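Caltubin, EF-hand (Lymnaea stagnalis, PDB 6VAN) probably acts as a calcium-binding protein of the EF-hand superfamily, and carries strontium ions in its metal-binding loops in this crystal. Local coordinates at residues F26-Y32 against D42-F48. Residues are numbered along the deposited sequence; the frame is centred on the assembly and turned at random.
With SR (strontium ion), chain C; SR (strontium ion), chain G.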
ATOM      1  N   PHE A  26     -12.083 -11.003   0.280  1.00 26.34           N
ATOM      2  CA  PHE A  26     -12.271  -9.967  -0.771  1.00 26.70           C
ATOM      3  C   PHE A  26     -12.781  -8.641  -0.191  1.00 28.68           C
ATOM      4  O   PHE A  26     -12.126  -7.602  -0.375  1.00 23.01           O
ATOM      5  CB  PHE A  26     -13.249 -10.471  -1.829  1.00 29.45           C
ATOM      6  CG  PHE A  26     -13.336  -9.539  -3.004  1.00 26.77           C
ATOM      7  CD1 PHE A  26     -12.416  -9.629  -4.036  1.00 27.89           C
ATOM      8  CD2 PHE A  26     -14.300  -8.550  -3.051  1.00 27.65           C
ATOM      9  CE1 PHE A  26     -12.469  -8.747  -5.104  1.00 27.67           C
ATOM     10  CE2 PHE A  26     -14.355  -7.674  -4.122  1.00 25.99           C
ATOM     11  CZ  PHE A  26     -13.438  -7.776  -5.142  1.00 26.12           C
ATOM     12  N   ASP A  27     -13.942  -8.657   0.457  1.00 27.62           N
ATOM     13  CA  ASP A  27     -14.637  -7.433   0.939  1.00 29.15           C
ATOM     14  C   ASP A  27     -13.787  -6.738   2.008  1.00 26.07           C
ATOM     15  O   ASP A  27     -13.899  -5.515   2.156  1.00 24.29           O
ATOM     16  CB  ASP A  27     -16.047  -7.754   1.433  1.00 31.61           C
ATOM     17  CG  ASP A  27     -17.031  -7.964   0.292  1.00 34.77           C
ATOM     18  OD1 ASP A  27     -17.168  -7.036  -0.549  1.00 37.01           O
ATOM     19  OD2 ASP A  27     -17.623  -9.061   0.223  1.00 39.31           O
ATOM     20  N   GLU A  28     -12.939  -7.489   2.698  1.00 24.44           N
ATOM     21  CA  GLU A  28     -12.065  -6.939   3.753  1.00 23.47           C
ATOM     22  C   GLU A  28     -10.903  -6.201   3.101  1.00 20.93           C
ATOM     23  O   GLU A  28     -10.630  -5.056   3.523  1.00 20.72           O
ATOM     24  CB  GLU A  28     -11.552  -8.062   4.622  1.00 22.69           C
ATOM     25  CG  GLU A  28     -12.670  -8.896   5.191  1.00 23.95           C
ATOM     26  CD  GLU A  28     -12.140 -10.032   6.028  1.00 22.60           C
ATOM     27  OE1 GLU A  28     -12.102 -11.195   5.502  1.00 23.26           O
ATOM     28  OE2 GLU A  28     -11.762  -9.761   7.157  1.00 24.64           O
ATOM     29  N   VAL A  29     -10.309  -6.808   2.070  1.00 19.24           N
ATOM     30  CA  VAL A  29      -9.182  -6.174   1.324  1.00 20.34           C
ATOM     31  C   VAL A  29      -9.771  -4.953   0.618  1.00 21.20           C
ATOM     32  O   VAL A  29      -9.146  -3.903   0.641  1.00 19.89           O
ATOM     33  CB  VAL A  29      -8.486  -7.145   0.364  1.00 20.71           C
ATOM     34  CG1 VAL A  29      -7.421  -6.453  -0.484  1.00 20.90           C
ATOM     35  CG2 VAL A  29      -7.877  -8.321   1.123  1.00 20.56           C
ATOM     36  N   LYS A  30     -10.976  -5.063   0.059  1.00 20.65           N
ATOM     37  CA  LYS A  30     -11.644  -3.942  -0.663  1.00 21.67           C
ATOM     38  C   LYS A  30     -11.892  -2.773   0.283  1.00 22.31           C
ATOM     39  O   LYS A  30     -11.522  -1.659  -0.087  1.00 21.67           O
ATOM     40  CB  LYS A  30     -12.944  -4.413  -1.308  1.00 22.47           C
ATOM     41  CG  LYS A  30     -13.499  -3.431  -2.317  1.00 23.58           C
ATOM     42  CD  LYS A  30     -14.541  -4.027  -3.196  1.00 25.32           C
ATOM     43  CE  LYS A  30     -15.138  -3.024  -4.154  1.00 26.53           C
ATOM     44  NZ  LYS A  30     -16.232  -3.649  -4.930  1.00 28.29           N
ATOM     45  N   ASN A  31     -12.456  -3.006   1.464  1.00 20.10           N
ATOM     46  CA  ASN A  31     -12.721  -1.960   2.481  1.00 21.60           C
ATOM     47  C   ASN A  31     -11.396  -1.322   2.914  1.00 21.18           C
ATOM     48  O   ASN A  31     -11.381  -0.103   3.136  1.00 22.25           O
ATOM     49  CB  ASN A  31     -13.565  -2.535   3.614  1.00 23.58           C
ATOM     50  CG  ASN A  31     -15.030  -2.593   3.240  1.00 25.26           C
ATOM     51  OD1 ASN A  31     -15.397  -2.314   2.093  1.00 27.46           O
ATOM     52  ND2 ASN A  31     -15.878  -2.937   4.199  1.00 29.72           N
ATOM     53  N   TYR A  32     -10.326  -2.110   2.958  1.00 20.37           N
ATOM     54  CA  TYR A  32      -8.950  -1.625   3.224  1.00 20.34           C
ATOM     55  C   TYR A  32      -8.527  -0.629   2.129  1.00 20.89           C
ATOM     56  O   TYR A  32      -8.261   0.551   2.431  1.00 20.19           O
ATOM     57  CB  TYR A  32      -8.002  -2.814   3.346  1.00 21.36           C
ATOM     58  CG  TYR A  32      -6.556  -2.433   3.295  1.00 21.24           C
ATOM     59  CD1 TYR A  32      -5.995  -1.690   4.310  1.00 22.80           C
ATOM     60  CD2 TYR A  32      -5.757  -2.801   2.224  1.00 20.99           C
ATOM     61  CE1 TYR A  32      -4.656  -1.343   4.282  1.00 22.92           C
ATOM     62  CE2 TYR A  32      -4.417  -2.455   2.174  1.00 22.66           C
ATOM     63  CZ  TYR A  32      -3.877  -1.709   3.202  1.00 23.13           C
ATOM     64  OH  TYR A  32      -2.560  -1.359   3.180  1.00 25.29           O
ATOM     65  N   ASP A  42     -12.880  -4.075  -8.479  1.00 20.38           N
ATOM     66  CA  ASP A  42     -12.874  -5.451  -7.954  1.00 22.39           C
ATOM     67  C   ASP A  42     -11.650  -6.198  -8.472  1.00 20.60           C
ATOM     68  O   ASP A  42     -11.066  -6.961  -7.688  1.00 20.00           O
ATOM     69  CB  ASP A  42     -14.190  -6.147  -8.307  1.00 24.22           C
ATOM     70  CG  ASP A  42     -15.332  -5.761  -7.379  1.00 28.67           C
ATOM     71  OD1 ASP A  42     -15.259  -4.665  -6.765  1.00 29.54           O
ATOM     72  OD2 ASP A  42     -16.279  -6.572  -7.246  1.00 30.76           O
ATOM     73  N   GLN A  43     -11.238  -5.996  -9.724  1.00 19.34           N
ATOM     74  CA  GLN A  43     -10.090  -6.720 -10.320  1.00 21.44           C
ATOM     75  C   GLN A  43      -8.771  -6.265  -9.679  1.00 22.57           C
ATOM     76  O   GLN A  43      -7.872  -7.103  -9.494  1.00 21.90           O
ATOM     77  CB  GLN A  43     -10.016  -6.515 -11.824  1.00 23.12           C
ATOM     78  CG  GLN A  43      -8.815  -7.219 -12.455  1.00 25.74           C
ATOM     79  N   THR A  44      -8.620  -4.977  -9.367  1.00 21.00           N
ATOM     80  CA  THR A  44      -7.402  -4.511  -8.649  1.00 20.16           C
ATOM     81  C   THR A  44      -7.303  -5.280  -7.326  1.00 19.21           C
ATOM     82  O   THR A  44      -6.159  -5.726  -6.988  1.00 20.81           O
ATOM     83  CB  THR A  44      -7.383  -2.993  -8.459  1.00 20.30           C
ATOM     84  OG1 THR A  44      -7.169  -2.427  -9.748  1.00 23.63           O
ATOM     85  CG2 THR A  44      -6.305  -2.561  -7.493  1.00 20.72           C
ATOM     86  N   VAL A  45      -8.419  -5.329  -6.582  1.00 20.65           N
ATOM     87  CA  VAL A  45      -8.509  -6.002  -5.256  1.00 22.25           C
ATOM     88  C   VAL A  45      -8.098  -7.459  -5.448  1.00 23.59           C
ATOM     89  O   VAL A  45      -7.333  -7.951  -4.617  1.00 22.52           O
ATOM     90  CB  VAL A  45      -9.904  -5.868  -4.622  1.00 22.91           C
ATOM     91  CG1 VAL A  45     -10.042  -6.747  -3.378  1.00 23.76           C
ATOM     92  CG2 VAL A  45     -10.231  -4.410  -4.301  1.00 23.26           C
ATOM     93  N   ALA A  46      -8.553  -8.116  -6.518  1.00 24.18           N
ATOM     94  CA  ALA A  46      -8.267  -9.547  -6.776  1.00 23.59           C
ATOM     95  C   ALA A  46      -6.765  -9.760  -7.014  1.00 23.65           C
ATOM     96  O   ALA A  46      -6.229 -10.728  -6.461  1.00 23.28           O
ATOM     97  CB  ALA A  46      -9.122 -10.038  -7.927  1.00 24.17           C
ATOM     98  N   ALA A  47      -6.087  -8.865  -7.752  1.00 21.56           N
ATOM     99  CA  ALA A  47      -4.656  -8.974  -8.129  1.00 21.61           C
ATOM    100  C   ALA A  47      -3.756  -8.782  -6.887  1.00 19.50           C
ATOM    101  O   ALA A  47      -2.673  -9.420  -6.810  1.00 18.89           O
ATOM    102  CB  ALA A  47      -4.322  -7.935  -9.166  1.00 22.99           C
ATOM    103  N   PHE A  48      -4.176  -7.875  -6.008  1.00 19.59           N
ATOM    104  CA  PHE A  48      -3.525  -7.610  -4.698  1.00 17.85           C
ATOM    105  C   PHE A  48      -3.500  -8.916  -3.893  1.00 17.95           C
ATOM    106  O   PHE A  48      -2.427  -9.328  -3.389  1.00 16.50           O
ATOM    107  CB  PHE A  48      -4.272  -6.505  -3.970  1.00 17.52           C
ATOM    108  CG  PHE A  48      -3.594  -6.046  -2.706  1.00 17.29           C
ATOM    109  CD1 PHE A  48      -3.837  -6.682  -1.503  1.00 17.56           C
ATOM    110  CD2 PHE A  48      -2.706  -4.972  -2.721  1.00 16.30           C
ATOM    111  CE1 PHE A  48      -3.214  -6.267  -0.333  1.00 17.38           C
ATOM    112  CE2 PHE A  48      -2.091  -4.559  -1.552  1.00 15.95           C
ATOM    113  CZ  PHE A  48      -2.352  -5.202  -0.362  1.00 17.22           C
TER
HETATM  114 SR    SR C 201     -11.673 -12.205   7.900  0.70 19.50          SR
HETATM  115 SR    SR G 205      -8.350   0.388  -9.387  1.00 42.46          SR
HETATM  116  O   HOH W   1     -12.715 -14.299   6.666  1.00 32.13           O
HETATM  117  O   HOH W   2      -7.987   0.632 -12.299  1.00 41.29           O
HETATM  118  O   HOH W   3      -9.115   2.397 -11.045  1.00 38.50           O
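Phe26 swings its ring out to Val45 and Asp42 because CG stands anti to the backbone N (chi1 -173°), and Lys30, its CG likewise anti to the backbone N and its chain extended all along, sends its ammonium to Asp42 as well. The Phe26 ring lies with one face under Val45 CG1, a CH-pi contact with the methyl 3.9 Å from the ring centroid and displaced toward the rim. At the ring's edge, near its plane, CE1 comes within 3.4 Å of the carbonyl O of Asp42, which also accepts the helical bond from Ala46 N. The Asp42 carboxylate stands steeply to the ring, their planes 68° apart, and its OD1 forms a salt bridge with Lys30 NZ, which also donates a hydrogen bond to it; the modelled 2.3 Å separation of these two atoms is too short to be trusted in detail. Without this ring, as with an alanine here, Val45 CG1 would probably lose the aromatic face it packs on, and a gap is likely to open beside Asp42. Helix 26-34 leaves the first EF-hand loop, where Glu28 grips a strontium ion through both carboxylate oxygens in company with Asp17, Asp21 and Gln23; helix 42-52 leads into the next loop, so the contact joins the exiting helix of one EF-hand to the entering helix of its partner. The two segments' axes cross at 108°, 9.6 Å apart. Val45 splits its branches here: CG1 also meets Val29 CG1 at 3.9 Å, while CG2 lies over Lys30, 3.9 Å from its CG. Farther along, Val29 CG1 reaches Phe48 CD1 at 3.7 Å, and Ile60, from the short strand 60-61, touches both residues. Phe48 CZ approaches Tyr32 CE2 more loosely at 4.3 Å, where helix 77-87 brings Trp83 against Tyr32 and Leu86 against Phe48.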